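Local coordinates for germination protein YpeB (Bacillus megaterium QM B1551, PDB 5BOI) that takes part in the germination of bacterial spores and is represented here by its C-terminal PepSY-containing region, which may have an inhibitory role, at residues S109-N114 / M139-G144; Y202-T207 / I215-D220. All blocks are in the same frame, centred on the assembly; numbering follows the deposited sequence.

Interaction 1: residues S109-N114 / M139-G144; sequences SAQYDN and MSLEDG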
loop_
_atom_site.group_PDB
_atom_site.type_symbol
_atom_site.label_atom_id
_atom_site.label_comp_id
_atom_site.label_asym_id
_atom_site.label_seq_id
_atom_site.Cartn_x
_atom_site.Cartn_y
_atom_site.Cartn_z
ATOM N N SER A 109 1.067 -7.417 6.329
ATOM C CA SER A 109 2.445 -7.227 6.783
ATOM C C SER A 109 3.152 -8.557 6.808
ATOM O O SER A 109 2.560 -9.579 7.155
ATOM C CB SER A 109 2.475 -6.565 8.162
ATOM O OG SER A 109 1.979 -7.431 9.156
ATOM N N ALA A 110 4.410 -8.558 6.390
ATOM C CA ALA A 110 5.191 -9.777 6.373
ATOM C C ALA A 110 6.650 -9.406 6.477
ATOM O O ALA A 110 7.036 -8.275 6.168
ATOM C CB ALA A 110 4.946 -10.576 5.119
ATOM N N GLN A 111 7.439 -10.360 6.949
ATOM C CA GLN A 111 8.876 -10.191 7.002
ATOM C C GLN A 111 9.528 -11.143 5.993
ATOM O O GLN A 111 9.247 -12.335 5.993
ATOM C CB GLN A 111 9.394 -10.454 8.409
ATOM C CG GLN A 111 10.905 -10.564 8.455
ATOM C CD GLN A 111 11.446 -10.540 9.859
ATOM O OE1 GLN A 111 10.707 -10.303 10.817
ATOM N NE2 GLN A 111 12.748 -10.784 9.995
ATOM N N TYR A 112 10.399 -10.591 5.154
ATOM C CA TYR A 112 11.008 -11.285 4.027
ATOM C C TYR A 112 12.444 -10.790 3.814
ATOM O O TYR A 112 12.631 -9.632 3.444
ATOM C CB TYR A 112 10.161 -11.024 2.771
ATOM C CG TYR A 112 10.366 -11.930 1.576
ATOM C CD1 TYR A 112 9.572 -13.064 1.402
ATOM C CD2 TYR A 112 11.282 -11.617 0.578
ATOM C CE1 TYR A 112 9.721 -13.900 0.290
ATOM C CE2 TYR A 112 11.440 -12.447 -0.548
ATOM C CZ TYR A 112 10.649 -13.585 -0.684
ATOM O OH TYR A 112 10.794 -14.411 -1.787
ATOM N N ASP A 113 13.441 -11.642 4.034
ATOM C CA ASP A 113 14.827 -11.283 3.701
ATOM C C ASP A 113 15.274 -9.957 4.378
ATOM O O ASP A 113 15.748 -9.029 3.719
ATOM C CB ASP A 113 14.982 -11.198 2.174
ATOM C CG ASP A 113 16.445 -11.227 1.723
ATOM O OD1 ASP A 113 17.327 -11.516 2.563
ATOM O OD2 ASP A 113 16.708 -10.991 0.522
ATOM N N ASN A 114 15.099 -9.887 5.696
ATOM C CA ASN A 114 15.427 -8.681 6.490
ATOM C C ASN A 114 14.701 -7.404 6.044
ATOM O O ASN A 114 15.154 -6.288 6.311
ATOM C CB ASN A 114 16.952 -8.446 6.497
ATOM C CG ASN A 114 17.678 -9.495 7.289
ATOM O OD1 ASN A 114 17.074 -10.159 8.131
ATOM N ND2 ASN A 114 18.986 -9.641 7.052
ATOM N N MET A 139 10.356 -1.908 3.835
ATOM C CA MET A 139 11.211 -1.200 4.781
ATOM C C MET A 139 12.447 -2.026 5.105
ATOM O O MET A 139 12.366 -3.240 5.205
ATOM C CB MET A 139 10.459 -0.901 6.083
ATOM C CG MET A 139 9.063 -0.331 5.925
ATOM S SD MET A 139 9.067 1.305 5.202
ATOM C CE MET A 139 9.738 2.267 6.548
ATOM N N SER A 140 13.587 -1.368 5.285
ATOM C CA SER A 140 14.776 -2.047 5.785
ATOM C C SER A 140 14.601 -2.344 7.263
ATOM O O SER A 140 14.325 -1.441 8.036
ATOM C CB SER A 140 16.021 -1.185 5.599
ATOM O OG SER A 140 17.089 -1.732 6.382
ATOM N N LEU A 141 14.797 -3.584 7.677
ATOM C CA LEU A 141 14.809 -3.865 9.113
ATOM C C LEU A 141 16.155 -3.557 9.788
ATOM O O LEU A 141 16.294 -3.778 10.994
ATOM C CB LEU A 141 14.411 -5.315 9.376
ATOM C CG LEU A 141 12.987 -5.678 8.905
ATOM C CD1 LEU A 141 12.677 -7.109 9.271
ATOM C CD2 LEU A 141 11.925 -4.733 9.469
ATOM N N GLU A 142 17.131 -3.046 9.033
ATOM C CA GLU A 142 18.426 -2.654 9.625
ATOM C C GLU A 142 18.327 -1.273 10.246
ATOM O O GLU A 142 18.923 -1.006 11.311
ATOM C CB GLU A 142 19.555 -2.675 8.572
ATOM C CG GLU A 142 20.963 -2.479 9.120
ATOM C CD GLU A 142 22.045 -2.896 8.117
ATOM O OE1 GLU A 142 22.963 -2.095 7.848
ATOM O OE2 GLU A 142 21.972 -4.029 7.589
ATOM N N ASP A 143 17.582 -0.388 9.584
ATOM C CA ASP A 143 17.506 1.009 10.023
ATOM C C ASP A 143 16.126 1.644 9.901
ATOM O O ASP A 143 15.963 2.818 10.246
ATOM C CB ASP A 143 18.509 1.875 9.250
ATOM C CG ASP A 143 18.355 1.771 7.733
ATOM O OD1 ASP A 143 17.304 1.315 7.228
ATOM O OD2 ASP A 143 19.318 2.152 7.032
ATOM N N GLY A 144 15.137 0.896 9.414
ATOM C CA GLY A 144 13.794 1.433 9.333
ATOM C C GLY A 144 13.568 2.315 8.121
ATOM O O GLY A 144 12.503 2.921 7.980
#

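Interaction 2: residues Y202-T207 / I215-D220; sequences YEFLGT and IFINAD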
loop_
_atom_site.group_PDB
_atom_site.type_symbol
_atom_site.label_atom_id
_atom_site.label_comp_id
_atom_site.label_asym_id
_atom_site.label_seq_id
_atom_site.Cartn_x
_atom_site.Cartn_y
_atom_site.Cartn_z
ATOM N N TYR A 202 -18.874 -7.218 4.484
ATOM C CA TYR A 202 -18.433 -7.065 5.875
ATOM C C TYR A 202 -17.123 -7.825 5.996
ATOM O O TYR A 202 -17.061 -9.000 5.615
ATOM C CB TYR A 202 -19.444 -7.647 6.851
ATOM C CG TYR A 202 -20.729 -6.859 6.904
ATOM C CD1 TYR A 202 -20.811 -5.726 7.681
ATOM C CD2 TYR A 202 -21.848 -7.255 6.170
ATOM C CE1 TYR A 202 -21.984 -4.971 7.728
ATOM C CE2 TYR A 202 -23.045 -6.533 6.218
ATOM C CZ TYR A 202 -23.100 -5.374 7.002
ATOM O OH TYR A 202 -24.265 -4.617 7.068
ATOM N N GLU A 203 -16.097 -7.161 6.512
ATOM C CA GLU A 203 -14.793 -7.773 6.714
ATOM C C GLU A 203 -14.648 -8.142 8.184
ATOM O O GLU A 203 -14.872 -7.307 9.054
ATOM C CB GLU A 203 -13.678 -6.810 6.298
ATOM C CG GLU A 203 -12.286 -7.299 6.651
ATOM C CD GLU A 203 -11.346 -6.152 6.944
ATOM O OE1 GLU A 203 -11.360 -5.169 6.169
ATOM O OE2 GLU A 203 -10.601 -6.231 7.944
ATOM N N PHE A 204 -14.281 -9.386 8.463
ATOM C CA PHE A 204 -14.063 -9.841 9.824
ATOM C C PHE A 204 -12.607 -10.248 10.015
ATOM O O PHE A 204 -12.051 -10.999 9.202
ATOM C CB PHE A 204 -14.982 -11.033 10.149
ATOM C CG PHE A 204 -16.465 -10.698 10.130
ATOM C CD1 PHE A 204 -17.083 -10.194 11.269
ATOM C CD2 PHE A 204 -17.226 -10.883 8.976
ATOM C CE1 PHE A 204 -18.449 -9.876 11.274
ATOM C CE2 PHE A 204 -18.572 -10.591 8.958
ATOM C CZ PHE A 204 -19.200 -10.076 10.115
ATOM N N LEU A 205 -12.005 -9.768 11.094
ATOM C CA LEU A 205 -10.669 -10.189 11.491
ATOM C C LEU A 205 -10.827 -11.059 12.730
ATOM O O LEU A 205 -11.440 -10.636 13.718
ATOM C CB LEU A 205 -9.798 -8.966 11.766
ATOM C CG LEU A 205 -8.296 -9.034 12.033
ATOM C CD1 LEU A 205 -7.603 -9.897 11.020
ATOM C CD2 LEU A 205 -7.751 -7.614 11.971
ATOM N N GLY A 206 -10.304 -12.279 12.686
ATOM C CA GLY A 206 -10.482 -13.188 13.802
ATOM C C GLY A 206 -9.460 -14.307 13.808
ATOM O O GLY A 206 -8.543 -14.336 12.984
ATOM N N THR A 207 -9.603 -15.225 14.753
ATOM C CA THR A 207 -8.675 -16.346 14.835
ATOM C C THR A 207 -9.421 -17.651 14.680
ATOM O O THR A 207 -10.493 -17.841 15.258
ATOM C CB THR A 207 -7.902 -16.349 16.157
ATOM O OG1 THR A 207 -8.811 -16.582 17.238
ATOM C CG2 THR A 207 -7.199 -15.015 16.368
ATOM N N ILE A 215 -11.761 -12.588 6.871
ATOM C CA ILE A 215 -12.872 -13.182 6.121
ATOM C C ILE A 215 -13.814 -12.106 5.615
ATOM O O ILE A 215 -14.276 -11.251 6.394
ATOM C CB ILE A 215 -13.644 -14.188 6.979
ATOM C CG1 ILE A 215 -12.742 -15.369 7.341
ATOM C CG2 ILE A 215 -14.896 -14.739 6.195
ATOM C CD1 ILE A 215 -13.084 -16.016 8.675
ATOM N N PHE A 216 -14.114 -12.148 4.315
ATOM C CA PHE A 216 -15.048 -11.192 3.724
ATOM C C PHE A 216 -16.396 -11.852 3.430
ATOM O O PHE A 216 -16.435 -12.876 2.719
ATOM C CB PHE A 216 -14.478 -10.613 2.432
ATOM C CG PHE A 216 -13.222 -9.787 2.626
ATOM C CD1 PHE A 216 -11.974 -10.390 2.663
ATOM C CD2 PHE A 216 -13.306 -8.403 2.752
ATOM C CE1 PHE A 216 -10.812 -9.621 2.824
ATOM C CE2 PHE A 216 -12.155 -7.633 2.911
ATOM C CZ PHE A 216 -10.916 -8.246 2.946
ATOM N N ILE A 217 -17.474 -11.265 3.954
ATOM C CA ILE A 217 -18.841 -11.771 3.731
ATOM C C ILE A 217 -19.622 -10.754 2.884
ATOM O O ILE A 217 -19.711 -9.578 3.245
ATOM C CB ILE A 217 -19.582 -12.012 5.065
ATOM C CG1 ILE A 217 -18.895 -13.087 5.910
ATOM C CG2 ILE A 217 -21.073 -12.379 4.850
ATOM C CD1 ILE A 217 -18.727 -14.418 5.227
ATOM N N ASN A 218 -20.153 -11.198 1.745
ATOM C CA ASN A 218 -20.899 -10.316 0.845
ATOM C C ASN A 218 -22.040 -9.602 1.599
ATOM O O ASN A 218 -22.823 -10.254 2.290
ATOM C CB ASN A 218 -21.463 -11.124 -0.346
ATOM C CG ASN A 218 -22.088 -10.225 -1.415
ATOM O OD1 ASN A 218 -23.109 -9.574 -1.185
ATOM N ND2 ASN A 218 -21.466 -10.186 -2.587
ATOM N N ALA A 219 -22.120 -8.273 1.494
ATOM C CA ALA A 219 -23.083 -7.483 2.301
ATOM C C ALA A 219 -24.507 -7.528 1.747
ATOM O O ALA A 219 -25.416 -6.952 2.357
ATOM C CB ALA A 219 -22.627 -6.035 2.406
ATOM N N ASP A 220 -24.690 -8.177 0.592
ATOM C CA ASP A 220 -26.037 -8.359 0.010
ATOM C C ASP A 220 -26.537 -9.784 0.173
ATOM O O ASP A 220 -27.710 -9.997 0.460
ATOM C CB ASP A 220 -26.046 -7.973 -1.477
ATOM C CG ASP A 220 -25.882 -6.460 -1.696
ATOM O OD1 ASP A 220 -25.966 -5.697 -0.708
ATOM O OD2 ASP A 220 -25.667 -6.037 -2.853
#

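Interaction 1: residues S109-N114 / M139-G144
The backbone nitrogen of L141 donates to the carbonyl oxygen of N114, N to O 3.1 Å. At 158° at the hydrogen the bond is fairly straight, but the donor stands 27° out of the carbonyl plane. The side chain of L141 leans over the same oxygen: its CB lies 3.3 Å and its CG 3.4 Å from N114 O, so the carbonyl is met by one N-H and bordered by aliphatic carbon. The asparagine amide does not join in; its ND2 is spent on the carbonyl of I78.

The second point of contact is apolar against amide. Q111 carries CG anti to its own nitrogen (chi1 168°) and continues extended, which brings the amide beneath the CD1 methyl of L141. CD1 stands almost straight above the amide plane, 3.7 Å from both CD and NE2 of Q111, so the methyl covers a face and the in-plane N-H groups can point elsewhere. NE2 uses this by bonding to OE1 of Q81, which is also brushed by L141. The leucine reaches A88 of helix 85-98 as well, and its backbone is hydrogen-bonded to N82 and I83.

From S140 the chain turns at once. S140 OG accepts from E142 N at 3.0 Å, an ST turn, and G144 N closes the bend on S140 O at 2.8 Å. G144 has left-handed backbone angles at which a CB would press on the preceding carbonyl oxygen.

D113 and N114, both left-handed, form a tight two-residue connection resembling a type I' turn between strands 104-112 and 115-123. The contact thus joins the tip of one beta hairpin to the loop leaving strand 134-140, where the antiparallel strands of this PepSY-family region run out into their turns.

Interaction 2: residues Y202-T207 / I215-D220
Four backbone hydrogen bonds tie Y202 to I217 and F204 to I215, the register of an antiparallel beta hairpin in the PepSY-family part of the chain. In the first pair I217 N to Y202 O is 2.8 Å and nearly linear at 177°, whereas Y202 N to I217 O, also 2.8 Å, bends to 145°. F204 N to I215 O and I215 N to F204 O repeat the 2.8 Å spacing, and all four donors lie in the acceptor's carbonyl plane.

Between them E203 and F216 form a non-hydrogen-bonded pair whose side chains run alongside each other. E203 CG stands 4.2 Å from the centroid of the F216 ring, 29° off its normal: an off-centre CH-pi contact. Y131 meets F216 edge-to-face. With an alanine at F216, the methylenes of E203 would probably lose their cover and Y131 its ring partner.

The other face, bearing Y202, F204, I215 and I217, turns toward helix 170-175, where A173 touches both Y202 and F204. Within it F204 CE2 reaches I217 CG1 diagonally at 4.0 Å. Y202 OH bonds to the I168 carbonyl, while ring carbon CE2 of Y202 rests 3.9 Å from the methyl CB of A219, just past the end of strand 211-218.

The two contacts follow each other in series: interaction 1 is complete before interaction 2 begins, and they fall in different PepSY-related parts of the chain. Their centres lie 29 Å apart and their nearest atoms about 10 Å, so they do not touch. Interaction 1 sits at a loop end of strands 104-112 and 134-140, beside helix 85-98; interaction 2 lies within the hairpin 198-208/211-218, packed against helix 170-175. A route between them runs through strand 115-123 and the short strand 129-130, which pairs in parallel with strand 182-192. Each contact thus belongs to its own group of strands packed with a helix, and the pairing of 129-130 with 182-192 links the two groups.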